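Local coordinates for competence damage-inducible protein A (Enterobacter cloacae subsp. cloacae, PDB 5VU3), which is of unknown function but belongs to the CinA family, some members of which deamidate nicotinamide mononucleotide, at residues Val106-Ser111 with Ala162-Lys167; Gln89-Met94 with Thr138-Val143; Gly41-Ala46 with His158-Glu163; Gly126-Ala131 with Gln150-Lys155. One frame throughout, in Å; residues are numbered along the deposited sequence.

Contact 1: Val106-Ser111 with Ala162-Lys167; sequences VSIAIS and AELVTK
Leu164 swings CG opposite its backbone N (chi1 -176°), which carries the isobutyl fork off helix 162-167 and onto strand 106-111, where it meets Val106 and Ile108. Ile108 answers with an extended chain: CG1 stands beside the backbone N, and the next torsion (chi2 179°) stretches CD1 out to the helix. Val106 puts CG1 on the same side of the strand, next to its own carbonyl carbon. Both methyls of the leucine reach Val106 CG1, and CD2 alone goes on to Ile108. CD2 sits 3.7 Å from Ile108 CD1, the closest touch of the pair of segments, and also approaches Val106 CG1 at 4.0 Å. Leu164 CD1 reaches Val106 CG1 alone, again at 4.0 Å. The side chains cross obliquely, and CD2 lies over the end of the isoleucine chain, near both CD1 and CG1. The backbones remain well apart, with Ile108 CA and Leu164 CA separated by 8.3 Å. No hydrogen bond joins the segments; of the 121 Å² buried between them, Leu164 accounts for about half. Strand alternation sorts the residues: Val106 and Ile108 face the terminal helix, while Ser107 points away and bonds through OG to Ala95 O in helix 88-101. Leu164 also rests on Leu32 of strand 32-37 and on Leu21 of helix 14-28. One turn on, Lys167 makes a cation-pi contact with Trp132. Strand 106-112 runs between parallel strand 32-37 and antiparallel strand 127-134, with helices 149-167 and 88-101 packed on its two faces.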
loop_
_atom_site.group_PDB
_atom_site.type_symbol
_atom_site.label_atom_id
_atom_site.label_comp_id
_atom_site.label_asym_id
_atom_site.label_seq_id
_atom_site.Cartn_x
_atom_site.Cartn_y
_atom_site.Cartn_z
ATOM N N VAL A 106 -0.312 5.138 16.281
ATOM C CA VAL A 106 -1.344 5.864 15.561
ATOM C C VAL A 106 -1.693 5.065 14.315
ATOM O O VAL A 106 -0.812 4.488 13.671
ATOM C CB VAL A 106 -0.874 7.288 15.187
ATOM C CG1 VAL A 106 -1.956 8.033 14.422
ATOM C CG2 VAL A 106 -0.452 8.070 16.438
ATOM N N SER A 107 -2.976 5.032 13.971
ATOM C CA SER A 107 -3.401 4.365 12.753
ATOM C C SER A 107 -4.465 5.195 12.052
ATOM O O SER A 107 -5.209 5.947 12.686
ATOM C CB SER A 107 -3.933 2.957 13.033
ATOM O OG SER A 107 -5.149 3.006 13.768
ATOM N N ILE A 108 -4.505 5.059 10.728
ATOM C CA ILE A 108 -5.564 5.591 9.880
ATOM C C ILE A 108 -6.208 4.420 9.160
ATOM O O ILE A 108 -5.505 3.584 8.581
ATOM C CB ILE A 108 -5.024 6.595 8.845
ATOM C CG1 ILE A 108 -4.262 7.744 9.515
ATOM C CG2 ILE A 108 -6.157 7.081 7.948
ATOM C CD1 ILE A 108 -3.693 8.739 8.506
ATOM N N ALA A 109 -7.534 4.366 9.178
ATOM C CA ALA A 109 -8.274 3.414 8.364
ATOM C C ALA A 109 -9.189 4.179 7.425
ATOM O O ALA A 109 -9.836 5.149 7.831
ATOM C CB ALA A 109 -9.089 2.441 9.233
ATOM N N ILE A 110 -9.245 3.744 6.166
ATOM C CA ILE A 110 -10.142 4.330 5.171
ATOM C C ILE A 110 -10.942 3.206 4.527
ATOM O O ILE A 110 -10.367 2.192 4.115
ATOM C CB ILE A 110 -9.365 5.115 4.099
ATOM C CG1 ILE A 110 -8.485 6.187 4.744
ATOM C CG2 ILE A 110 -10.316 5.726 3.088
ATOM C CD1 ILE A 110 -7.655 6.971 3.736
ATOM N N SER A 111 -12.266 3.368 4.458
ATOM C CA SER A 111 -13.119 2.402 3.770
ATOM C C SER A 111 -14.217 3.164 3.042
ATOM O O SER A 111 -14.987 3.893 3.675
ATOM C CB SER A 111 -13.718 1.390 4.749
ATOM O OG SER A 111 -14.514 0.441 4.065
ATOM N N ALA A 162 -4.714 15.537 6.424
ATOM C CA ALA A 162 -4.947 16.866 6.984
ATOM C C ALA A 162 -5.610 16.774 8.349
ATOM O O ALA A 162 -5.253 17.510 9.280
ATOM C CB ALA A 162 -5.809 17.695 6.031
ATOM N N GLU A 163 -6.579 15.871 8.485
ATOM C CA GLU A 163 -7.241 15.687 9.769
ATOM C C GLU A 163 -6.274 15.181 10.828
ATOM O O GLU A 163 -6.294 15.656 11.968
ATOM C CB GLU A 163 -8.417 14.729 9.599
ATOM C CG GLU A 163 -9.554 15.329 8.794
ATOM C CD GLU A 163 -9.863 16.750 9.233
ATOM O OE1 GLU A 163 -10.549 16.899 10.267
ATOM O OE2 GLU A 163 -9.415 17.709 8.559
ATOM N N LEU A 164 -5.431 14.204 10.481
ATOM C CA LEU A 164 -4.485 13.679 11.461
ATOM C C LEU A 164 -3.508 14.754 11.912
ATOM O O LEU A 164 -3.185 14.848 13.102
ATOM C CB LEU A 164 -3.719 12.482 10.891
ATOM C CG LEU A 164 -2.784 11.818 11.914
ATOM C CD1 LEU A 164 -3.557 11.448 13.188
ATOM C CD2 LEU A 164 -2.079 10.582 11.339
ATOM N N VAL A 165 -3.015 15.569 10.974
ATOM C CA VAL A 165 -2.101 16.650 11.339
ATOM C C VAL A 165 -2.752 17.561 12.372
ATOM O O VAL A 165 -2.151 17.908 13.395
ATOM C CB VAL A 165 -1.665 17.435 10.088
ATOM C CG1 VAL A 165 -1.024 18.756 10.495
ATOM C CG2 VAL A 165 -0.685 16.608 9.269
ATOM N N THR A 166 -4.002 17.951 12.119
ATOM C CA THR A 166 -4.729 18.792 13.063
ATOM C C THR A 166 -4.866 18.113 14.417
ATOM O O THR A 166 -4.645 18.741 15.459
ATOM C CB THR A 166 -6.108 19.132 12.501
ATOM O OG1 THR A 166 -5.954 19.856 11.276
ATOM C CG2 THR A 166 -6.892 19.982 13.496
ATOM N N LYS A 167 -5.223 16.826 14.420
ATOM C CA LYS A 167 -5.411 16.109 15.677
ATOM C C LYS A 167 -4.128 16.015 16.486
ATOM O O LYS A 167 -4.192 15.878 17.713
ATOM C CB LYS A 167 -5.964 14.710 15.403
ATOM C CG LYS A 167 -7.427 14.708 14.962
ATOM C CD LYS A 167 -7.802 13.391 14.305
ATOM C CE LYS A 167 -9.307 13.243 14.161
ATOM N NZ LYS A 167 -9.969 14.481 13.670
#

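Contact 2: Gln89-Met94 with Thr138-Val143; sequences QTVTEM and TETSRV
Thr92 and Val91 of helix 89-94 lie against Thr138 and Thr140, part of an edge strand of the mixed sheet in an alpha/beta/alpha sandwich. The short axes run roughly antiparallel (142°) and approach to 8.7 Å. The direct touches are van der Waals contacts. Thr140 CG2 comes within 3.3 Å of Thr92 OG1, the two side chains crossing at about a right angle, and Val91 CG2 reaches the same methyl at 4.3 Å. Thr138 CG2 lies farther from Thr92 OG1, at 4.0 Å. No direct hydrogen bond links the segments. Instead the polar groups of Thr92 and Thr140 both turn to Glu88, one turn earlier in the helix: Thr92 OG1 bonds to its carbonyl O, and Thr140 OG1 to its carboxylate OE2. Thr140 sets OG1 between its backbone N and carbonyl carbon (chi1 59°), while CG2 is the branch that meets Thr92. Val91, the buried member, continues inward over Ala131 and Ala109 of the neighbouring strands. A water completes the contact toward the start of the strand: it donates to Thr92 O at 2.8 Å and lies 2.6 Å from Thr138 OG1.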
loop_
_atom_site.group_PDB
_atom_site.type_symbol
_atom_site.label_atom_id
_atom_site.label_comp_id
_atom_site.label_asym_id
_atom_site.label_seq_id
_atom_site.Cartn_x
_atom_site.Cartn_y
_atom_site.Cartn_z
ATOM N N GLN A 89 -18.366 2.260 12.007
ATOM C CA GLN A 89 -18.143 1.075 12.833
ATOM C C GLN A 89 -17.029 0.209 12.260
ATOM O O GLN A 89 -16.147 -0.254 12.995
ATOM C CB GLN A 89 -19.441 0.270 12.957
ATOM C CG GLN A 89 -20.515 0.930 13.828
ATOM C CD GLN A 89 -21.392 1.910 13.058
ATOM O OE1 GLN A 89 -21.123 2.230 11.896
ATOM N NE2 GLN A 89 -22.450 2.388 13.706
ATOM N N THR A 90 -17.034 -0.004 10.944
ATOM C CA THR A 90 -16.032 -0.884 10.349
ATOM C C THR A 90 -14.642 -0.261 10.399
ATOM O O THR A 90 -13.669 -0.951 10.716
ATOM C CB THR A 90 -16.425 -1.241 8.911
ATOM O OG1 THR A 90 -17.571 -2.098 8.936
ATOM C CG2 THR A 90 -15.294 -1.970 8.205
ATOM N N VAL A 91 -14.520 1.041 10.111
ATOM C CA VAL A 91 -13.183 1.629 10.126
ATOM C C VAL A 91 -12.647 1.726 11.546
ATOM O O VAL A 91 -11.430 1.671 11.756
ATOM C CB VAL A 91 -13.158 2.999 9.424
ATOM C CG1 VAL A 91 -13.287 2.817 7.914
ATOM C CG2 VAL A 91 -14.234 3.919 9.976
ATOM N N THR A 92 -13.528 1.862 12.544
ATOM C CA THR A 92 -13.075 1.794 13.928
ATOM C C THR A 92 -12.377 0.467 14.201
ATOM O O THR A 92 -11.288 0.430 14.789
ATOM C CB THR A 92 -14.255 1.985 14.883
ATOM O OG1 THR A 92 -14.742 3.328 14.774
ATOM C CG2 THR A 92 -13.818 1.729 16.324
ATOM N N GLU A 93 -12.991 -0.638 13.772
ATOM C CA GLU A 93 -12.393 -1.946 14.019
ATOM C C GLU A 93 -11.140 -2.136 13.177
ATOM O O GLU A 93 -10.159 -2.733 13.637
ATOM C CB GLU A 93 -13.416 -3.056 13.741
ATOM C CG GLU A 93 -14.654 -3.014 14.643
ATOM C CD GLU A 93 -15.714 -4.054 14.281
ATOM O OE1 GLU A 93 -15.497 -4.862 13.352
ATOM O OE2 GLU A 93 -16.781 -4.059 14.932
ATOM N N MET A 94 -11.159 -1.640 11.934
ATOM C CA MET A 94 -9.976 -1.725 11.082
ATOM C C MET A 94 -8.804 -0.978 11.698
ATOM O O MET A 94 -7.672 -1.481 11.710
ATOM C CB MET A 94 -10.279 -1.149 9.698
ATOM C CG MET A 94 -11.189 -1.994 8.820
ATOM S SD MET A 94 -11.558 -1.103 7.284
ATOM C CE MET A 94 -9.949 -1.029 6.477
ATOM N N THR A 138 -10.221 6.791 19.407
ATOM C CA THR A 138 -10.608 6.757 18.003
ATOM C C THR A 138 -11.603 7.861 17.680
ATOM O O THR A 138 -12.583 8.054 18.405
ATOM C CB THR A 138 -11.210 5.399 17.632
ATOM O OG1 THR A 138 -10.247 4.368 17.885
ATOM C CG2 THR A 138 -11.593 5.364 16.155
ATOM N N GLU A 139 -11.350 8.569 16.582
ATOM C CA GLU A 139 -12.306 9.484 15.980
ATOM C C GLU A 139 -12.621 9.009 14.568
ATOM O O GLU A 139 -11.761 8.452 13.880
ATOM C CB GLU A 139 -11.765 10.916 15.939
ATOM C CG GLU A 139 -12.827 11.930 15.560
ATOM C CD GLU A 139 -13.619 12.419 16.755
ATOM O OE1 GLU A 139 -13.426 11.880 17.870
ATOM O OE2 GLU A 139 -14.466 13.320 16.567
ATOM N N THR A 140 -13.860 9.231 14.134
ATOM C CA THR A 140 -14.295 8.787 12.820
ATOM C C THR A 140 -15.029 9.906 12.094
ATOM O O THR A 140 -15.486 10.883 12.702
ATOM C CB THR A 140 -15.213 7.555 12.909
ATOM O OG1 THR A 140 -16.361 7.885 13.696
ATOM C CG2 THR A 140 -14.482 6.374 13.544
ATOM N N SER A 141 -15.167 9.737 10.783
ATOM C CA SER A 141 -15.983 10.658 10.007
ATOM C C SER A 141 -16.515 9.950 8.772
ATOM O O SER A 141 -16.007 8.905 8.355
ATOM C CB SER A 141 -15.193 11.904 9.597
ATOM O OG SER A 141 -14.134 11.543 8.744
ATOM N N ARG A 142 -17.546 10.548 8.187
ATOM C CA ARG A 142 -18.193 10.047 6.983
ATOM C C ARG A 142 -18.259 11.199 5.994
ATOM O O ARG A 142 -18.810 12.255 6.318
ATOM C CB ARG A 142 -19.598 9.515 7.296
ATOM C CG ARG A 142 -20.402 9.124 6.071
ATOM C CD ARG A 142 -21.811 8.696 6.465
ATOM N NE ARG A 142 -21.825 7.342 7.003
ATOM C CZ ARG A 142 -22.025 6.250 6.270
ATOM N NH1 ARG A 142 -22.236 6.357 4.963
ATOM N NH2 ARG A 142 -22.016 5.052 6.846
ATOM N N VAL A 143 -17.680 11.014 4.808
ATOM C CA VAL A 143 -17.517 12.098 3.844
ATOM C C VAL A 143 -18.035 11.660 2.483
ATOM O O VAL A 143 -17.869 10.501 2.085
ATOM C CB VAL A 143 -16.045 12.547 3.731
ATOM C CG1 VAL A 143 -15.912 13.730 2.773
ATOM C CG2 VAL A 143 -15.475 12.901 5.099
HETATM O O HOH W 1 -9.863 2.269 16.377
#

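Contact 3: Gly41-Ala46 with His158-Glu163; sequences GKLSVA and HYSLAE
No ring stands between Leu43 and its partners Ser160 and Leu161; the two rings of helix 158-163 both lie off this contact. Glu163 CG lies 3.7 Å above one face of the Tyr159 ring, displaced toward its rim. Tyr159 turns toward the sheet, where its ring meets Phe130 with the planes about 55° apart and its OH bonds to Ser141 OG, whereas His158 points away, its NE2 bonded to Ile12 O. The side facing helix 42-46 is aliphatic and carries one hydroxyl. Leu43 CD1 is the central atom: it touches Leu161 CD2 at 3.8 Å and Ser160 OG at 3.7 Å. The two leucines run by one another, each pointing back toward the other's helix, and Leu43 reaches across because CG lies opposite its backbone N (chi1 176°). Leu43 CD2 also approaches Ser160 OG, at 4.0 Å. That oxygen is not left to the leucine, since its hydrogen-bond partner is Val157 O in its own helix. A looser touch, Ala46 CB to Leu161 CD1 at 4.5 Å, closes the far end. The short helix axes stay 10.8 Å apart at a 52° angle, so only side chains bridge the gap. Ile108 and Ile110 of strand 106-112 touch both Leu43 and Ser160, and Val45 packs on Gly41 of the second subunit. Gly41 occupies the N-cap position of helix 42-46. The two helices, their leucines meeting above branched strand residues, belong with helix 14-28 to one outer layer of an alpha/beta/alpha sandwich.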
loop_
_atom_site.group_PDB
_atom_site.type_symbol
_atom_site.label_atom_id
_atom_site.label_comp_id
_atom_site.label_asym_id
_atom_site.label_seq_id
_atom_site.Cartn_x
_atom_site.Cartn_y
_atom_site.Cartn_z
ATOM N N GLY A 41 -3.541 2.002 -1.798
ATOM C CA GLY A 41 -2.136 2.188 -1.495
ATOM C C GLY A 41 -1.629 3.600 -1.705
ATOM O O GLY A 41 -0.453 3.860 -1.429
ATOM N N LYS A 42 -2.476 4.511 -2.200
ATOM C CA LYS A 42 -2.054 5.897 -2.393
ATOM C C LYS A 42 -1.675 6.556 -1.079
ATOM O O LYS A 42 -0.821 7.452 -1.057
ATOM C CB LYS A 42 -3.165 6.698 -3.065
ATOM C CG LYS A 42 -3.390 6.334 -4.522
ATOM C CD LYS A 42 -2.372 6.979 -5.411
ATOM C CE LYS A 42 -2.871 7.080 -6.842
ATOM N NZ LYS A 42 -1.811 7.667 -7.709
ATOM N N LEU A 43 -2.313 6.156 0.020
ATOM C CA LEU A 43 -1.940 6.739 1.303
ATOM C C LEU A 43 -0.559 6.254 1.722
ATOM O O LEU A 43 0.298 7.058 2.099
ATOM C CB LEU A 43 -2.995 6.416 2.365
ATOM C CG LEU A 43 -2.720 6.873 3.801
ATOM C CD1 LEU A 43 -2.437 8.384 3.866
ATOM C CD2 LEU A 43 -3.880 6.490 4.704
ATOM N N SER A 44 -0.307 4.943 1.624
ATOM C CA SER A 44 1.017 4.426 1.960
ATOM C C SER A 44 2.094 5.039 1.071
ATOM O O SER A 44 3.188 5.369 1.546
ATOM C CB SER A 44 1.032 2.902 1.845
ATOM O OG SER A 44 2.352 2.406 1.933
ATOM N N VAL A 45 1.801 5.204 -0.223
ATOM C CA VAL A 45 2.767 5.805 -1.144
ATOM C C VAL A 45 3.144 7.204 -0.671
ATOM O O VAL A 45 4.324 7.571 -0.638
ATOM C CB VAL A 45 2.206 5.833 -2.578
ATOM C CG1 VAL A 45 2.943 6.885 -3.429
ATOM C CG2 VAL A 45 2.324 4.457 -3.231
ATOM N N ALA A 46 2.142 8.002 -0.295
ATOM C CA ALA A 46 2.410 9.359 0.177
ATOM C C ALA A 46 3.292 9.346 1.418
ATOM O O ALA A 46 4.225 10.151 1.538
ATOM C CB ALA A 46 1.095 10.080 0.468
ATOM N N HIS A 158 -5.744 13.079 0.920
ATOM C CA HIS A 158 -5.457 14.390 1.469
ATOM C C HIS A 158 -6.225 14.633 2.746
ATOM O O HIS A 158 -5.696 15.064 3.698
ATOM C CB HIS A 158 -5.728 15.487 0.441
ATOM C CG HIS A 158 -5.498 16.889 0.926
ATOM N ND1 HIS A 158 -6.380 17.554 1.727
ATOM C CD2 HIS A 158 -4.482 17.747 0.705
ATOM C CE1 HIS A 158 -5.927 18.762 1.968
ATOM N NE2 HIS A 158 -4.770 18.899 1.369
ATOM N N TYR A 159 -7.498 14.316 2.717
ATOM C CA TYR A 159 -8.346 14.550 3.881
ATOM C C TYR A 159 -7.874 13.741 5.090
ATOM O O TYR A 159 -7.813 14.269 6.207
ATOM C CB TYR A 159 -9.804 14.231 3.530
ATOM C CG TYR A 159 -10.768 14.263 4.698
ATOM C CD1 TYR A 159 -11.435 15.434 5.050
ATOM C CD2 TYR A 159 -11.036 13.112 5.432
ATOM C CE1 TYR A 159 -12.324 15.461 6.116
ATOM C CE2 TYR A 159 -11.920 13.129 6.491
ATOM C CZ TYR A 159 -12.559 14.300 6.832
ATOM O OH TYR A 159 -13.434 14.299 7.892
ATOM N N SER A 160 -7.511 12.468 4.888
ATOM C CA SER A 160 -7.068 11.651 6.019
ATOM C C SER A 160 -5.822 12.240 6.662
ATOM O O SER A 160 -5.689 12.242 7.893
ATOM C CB SER A 160 -6.809 10.204 5.581
ATOM O OG SER A 160 -5.645 10.090 4.769
ATOM N N LEU A 161 -4.909 12.771 5.841
ATOM C CA LEU A 161 -3.668 13.328 6.363
ATOM C C LEU A 161 -3.899 14.672 7.039
ATOM O O LEU A 161 -3.317 14.949 8.096
ATOM C CB LEU A 161 -2.654 13.474 5.224
ATOM C CG LEU A 161 -2.144 12.139 4.664
ATOM C CD1 LEU A 161 -1.521 12.341 3.273
ATOM C CD2 LEU A 161 -1.134 11.524 5.629
ATOM N N ALA A 162 -4.714 15.537 6.424
ATOM C CA ALA A 162 -4.947 16.866 6.984
ATOM C C ALA A 162 -5.610 16.774 8.349
ATOM O O ALA A 162 -5.253 17.510 9.280
ATOM C CB ALA A 162 -5.809 17.695 6.031
ATOM N N GLU A 163 -6.579 15.871 8.485
ATOM C CA GLU A 163 -7.241 15.687 9.769
ATOM C C GLU A 163 -6.274 15.181 10.828
ATOM O O GLU A 163 -6.294 15.656 11.968
ATOM C CB GLU A 163 -8.417 14.729 9.599
ATOM C CG GLU A 163 -9.554 15.329 8.794
ATOM C CD GLU A 163 -9.863 16.750 9.233
ATOM O OE1 GLU A 163 -10.549 16.899 10.267
ATOM O OE2 GLU A 163 -9.415 17.709 8.559
#

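Contact 4: Gly126-Ala131 with Gln150-Lys155; sequences GTVCFA and QDVVEK
Val128 and Val152 pass each other in opposite directions, one reaching out from strand 127-131 and the other from helix 150-155, and their methyls meet alongside. The touching atoms are Val128 CG2 and Val152 CG1, 3.8 Å apart. Val152 CG1 is the branch opposite the backbone N (chi1 175°), whereas Val128 meets it with CG2, the methyl beside its own backbone N. The other methyl of Val152 leans toward the start of the strand: CG2 lies 3.9 Å from Gly126 CA, and CG1 stands nearly as close to the same carbon, at 4.1 Å. The valine therefore straddles the entry to the strand, one methyl shared between Gly126 and Val128 and the other resting on Gly126. Here the two backbones come closest, with Gly126 CA and Val152 CA 5.9 Å apart. Gly126 has a positive phi (94°), a backbone shape that glycine adopts readily, and presents no side chain to the helix. All three touching residues are buried, and no hydrogen bond crosses between the segments. Phe145, in the turn leading to the helix, packs on Val128, Phe130 and Val152, and so fills in around the valine pair. The turn is tied further by Lys155 NZ, which bonds to Ser146 O, and by Asp151 OD1, which accepts from Asp148 N. Strands 127-134 and 137-144 form a beta hairpin, and the chain then folds back as helix 149-167 over one face of it. The contact belongs to this beta-beta-alpha unit, joining the beginning of the hairpin to the first turns of the helix in the alpha/beta/alpha sandwich.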
loop_
_atom_site.group_PDB
_atom_site.type_symbol
_atom_site.label_atom_id
_atom_site.label_comp_id
_atom_site.label_asym_id
_atom_site.label_seq_id
_atom_site.Cartn_x
_atom_site.Cartn_y
_atom_site.Cartn_z
ATOM N N GLY A 126 -18.403 7.674 -4.006
ATOM C CA GLY A 126 -17.766 8.825 -3.403
ATOM C C GLY A 126 -17.940 8.926 -1.901
ATOM O O GLY A 126 -17.360 9.826 -1.287
ATOM N N THR A 127 -18.733 8.045 -1.295
ATOM C CA THR A 127 -18.900 8.021 0.155
ATOM C C THR A 127 -17.734 7.274 0.779
ATOM O O THR A 127 -17.502 6.103 0.453
ATOM C CB THR A 127 -20.208 7.334 0.541
ATOM O OG1 THR A 127 -21.308 7.957 -0.134
ATOM C CG2 THR A 127 -20.408 7.416 2.049
ATOM N N VAL A 128 -17.014 7.924 1.691
ATOM C CA VAL A 128 -15.835 7.325 2.314
ATOM C C VAL A 128 -15.881 7.571 3.818
ATOM O O VAL A 128 -16.123 8.699 4.256
ATOM C CB VAL A 128 -14.531 7.895 1.719
ATOM C CG1 VAL A 128 -13.335 7.153 2.261
ATOM C CG2 VAL A 128 -14.554 7.830 0.182
ATOM N N CYS A 129 -15.626 6.525 4.608
ATOM C CA CYS A 129 -15.484 6.666 6.053
ATOM C C CYS A 129 -14.023 6.582 6.483
ATOM O O CYS A 129 -13.204 5.894 5.866
ATOM C CB CYS A 129 -16.303 5.616 6.811
ATOM S SG CYS A 129 -18.081 5.723 6.537
ATOM N N PHE A 130 -13.709 7.293 7.562
ATOM C CA PHE A 130 -12.351 7.428 8.067
ATOM C C PHE A 130 -12.325 7.120 9.553
ATOM O O PHE A 130 -13.259 7.467 10.276
ATOM C CB PHE A 130 -11.818 8.856 7.846
ATOM C CG PHE A 130 -11.776 9.271 6.404
ATOM C CD1 PHE A 130 -12.902 9.770 5.780
ATOM C CD2 PHE A 130 -10.601 9.160 5.675
ATOM C CE1 PHE A 130 -12.862 10.149 4.443
ATOM C CE2 PHE A 130 -10.556 9.530 4.346
ATOM C CZ PHE A 130 -11.680 10.032 3.731
ATOM N N ALA A 131 -11.252 6.476 10.007
ATOM C CA ALA A 131 -10.984 6.335 11.429
ATOM C C ALA A 131 -9.550 6.763 11.706
ATOM O O ALA A 131 -8.627 6.409 10.961
ATOM C CB ALA A 131 -11.211 4.894 11.926
ATOM N N GLN A 150 -10.566 8.379 -9.350
ATOM C CA GLN A 150 -9.257 8.973 -9.091
ATOM C C GLN A 150 -9.380 10.272 -8.313
ATOM O O GLN A 150 -8.505 10.589 -7.499
ATOM C CB GLN A 150 -8.504 9.208 -10.401
ATOM C CG GLN A 150 -7.705 7.992 -10.875
ATOM C CD GLN A 150 -7.121 8.184 -12.261
ATOM O OE1 GLN A 150 -6.516 9.218 -12.557
ATOM N NE2 GLN A 150 -7.302 7.188 -13.124
ATOM N N ASP A 151 -10.453 11.029 -8.548
ATOM C CA ASP A 151 -10.716 12.232 -7.761
ATOM C C ASP A 151 -10.995 11.889 -6.309
ATOM O O ASP A 151 -10.438 12.510 -5.395
ATOM C CB ASP A 151 -11.900 13.000 -8.347
ATOM C CG ASP A 151 -11.663 13.444 -9.769
ATOM O OD1 ASP A 151 -12.630 13.397 -10.567
ATOM O OD2 ASP A 151 -10.520 13.846 -10.086
ATOM N N VAL A 152 -11.875 10.910 -6.075
ATOM C CA VAL A 152 -12.244 10.557 -4.709
ATOM C C VAL A 152 -11.019 10.085 -3.928
ATOM O O VAL A 152 -10.814 10.473 -2.771
ATOM C CB VAL A 152 -13.362 9.494 -4.724
ATOM C CG1 VAL A 152 -13.676 9.015 -3.309
ATOM C CG2 VAL A 152 -14.615 10.063 -5.375
ATOM N N VAL A 153 -10.191 9.256 -4.561
ATOM C CA VAL A 153 -8.996 8.734 -3.889
ATOM C C VAL A 153 -8.053 9.871 -3.527
ATOM O O VAL A 153 -7.554 9.953 -2.390
ATOM C CB VAL A 153 -8.302 7.684 -4.780
ATOM C CG1 VAL A 153 -6.909 7.380 -4.258
ATOM C CG2 VAL A 153 -9.138 6.416 -4.829
ATOM N N GLU A 154 -7.783 10.761 -4.488
ATOM C CA GLU A 154 -6.913 11.909 -4.244
ATOM C C GLU A 154 -7.396 12.714 -3.044
ATOM O O GLU A 154 -6.627 13.025 -2.126
ATOM C CB GLU A 154 -6.858 12.799 -5.492
ATOM C CG GLU A 154 -6.021 14.082 -5.322
ATOM C CD GLU A 154 -6.109 15.029 -6.519
ATOM O OE1 GLU A 154 -6.059 16.265 -6.320
ATOM O OE2 GLU A 154 -6.230 14.546 -7.662
ATOM N N LYS A 155 -8.673 13.076 -3.043
ATOM C CA LYS A 155 -9.200 13.911 -1.971
ATOM C C LYS A 155 -9.249 13.154 -0.649
ATOM O O LYS A 155 -8.991 13.743 0.410
ATOM C CB LYS A 155 -10.584 14.398 -2.380
ATOM C CG LYS A 155 -10.609 15.169 -3.702
ATOM C CD LYS A 155 -11.807 16.076 -3.734
ATOM C CE LYS A 155 -12.862 15.316 -4.563
ATOM N NZ LYS A 155 -13.861 16.117 -5.303
#

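Overall arrangement
Contacts 1, 3 and 4 share helix 149-167, read from its start in contact 4 through its middle in contact 3 to its end in contact 1; neighbouring centres lie about 10 and 8 Å apart, and the outer two about 13 Å. Contact 2 joins helix 88-101 to the same mixed sheet from the opposite face, with its centre about 10 Å from that of contact 1. Contact 4 is nested inside the loops closed by contacts 1 and 3, and contact 2 inside that of contact 3. Segments of contact 2 alternate with those of contacts 1 and 4, interlocking both helix layers with the sheet in one compact domain.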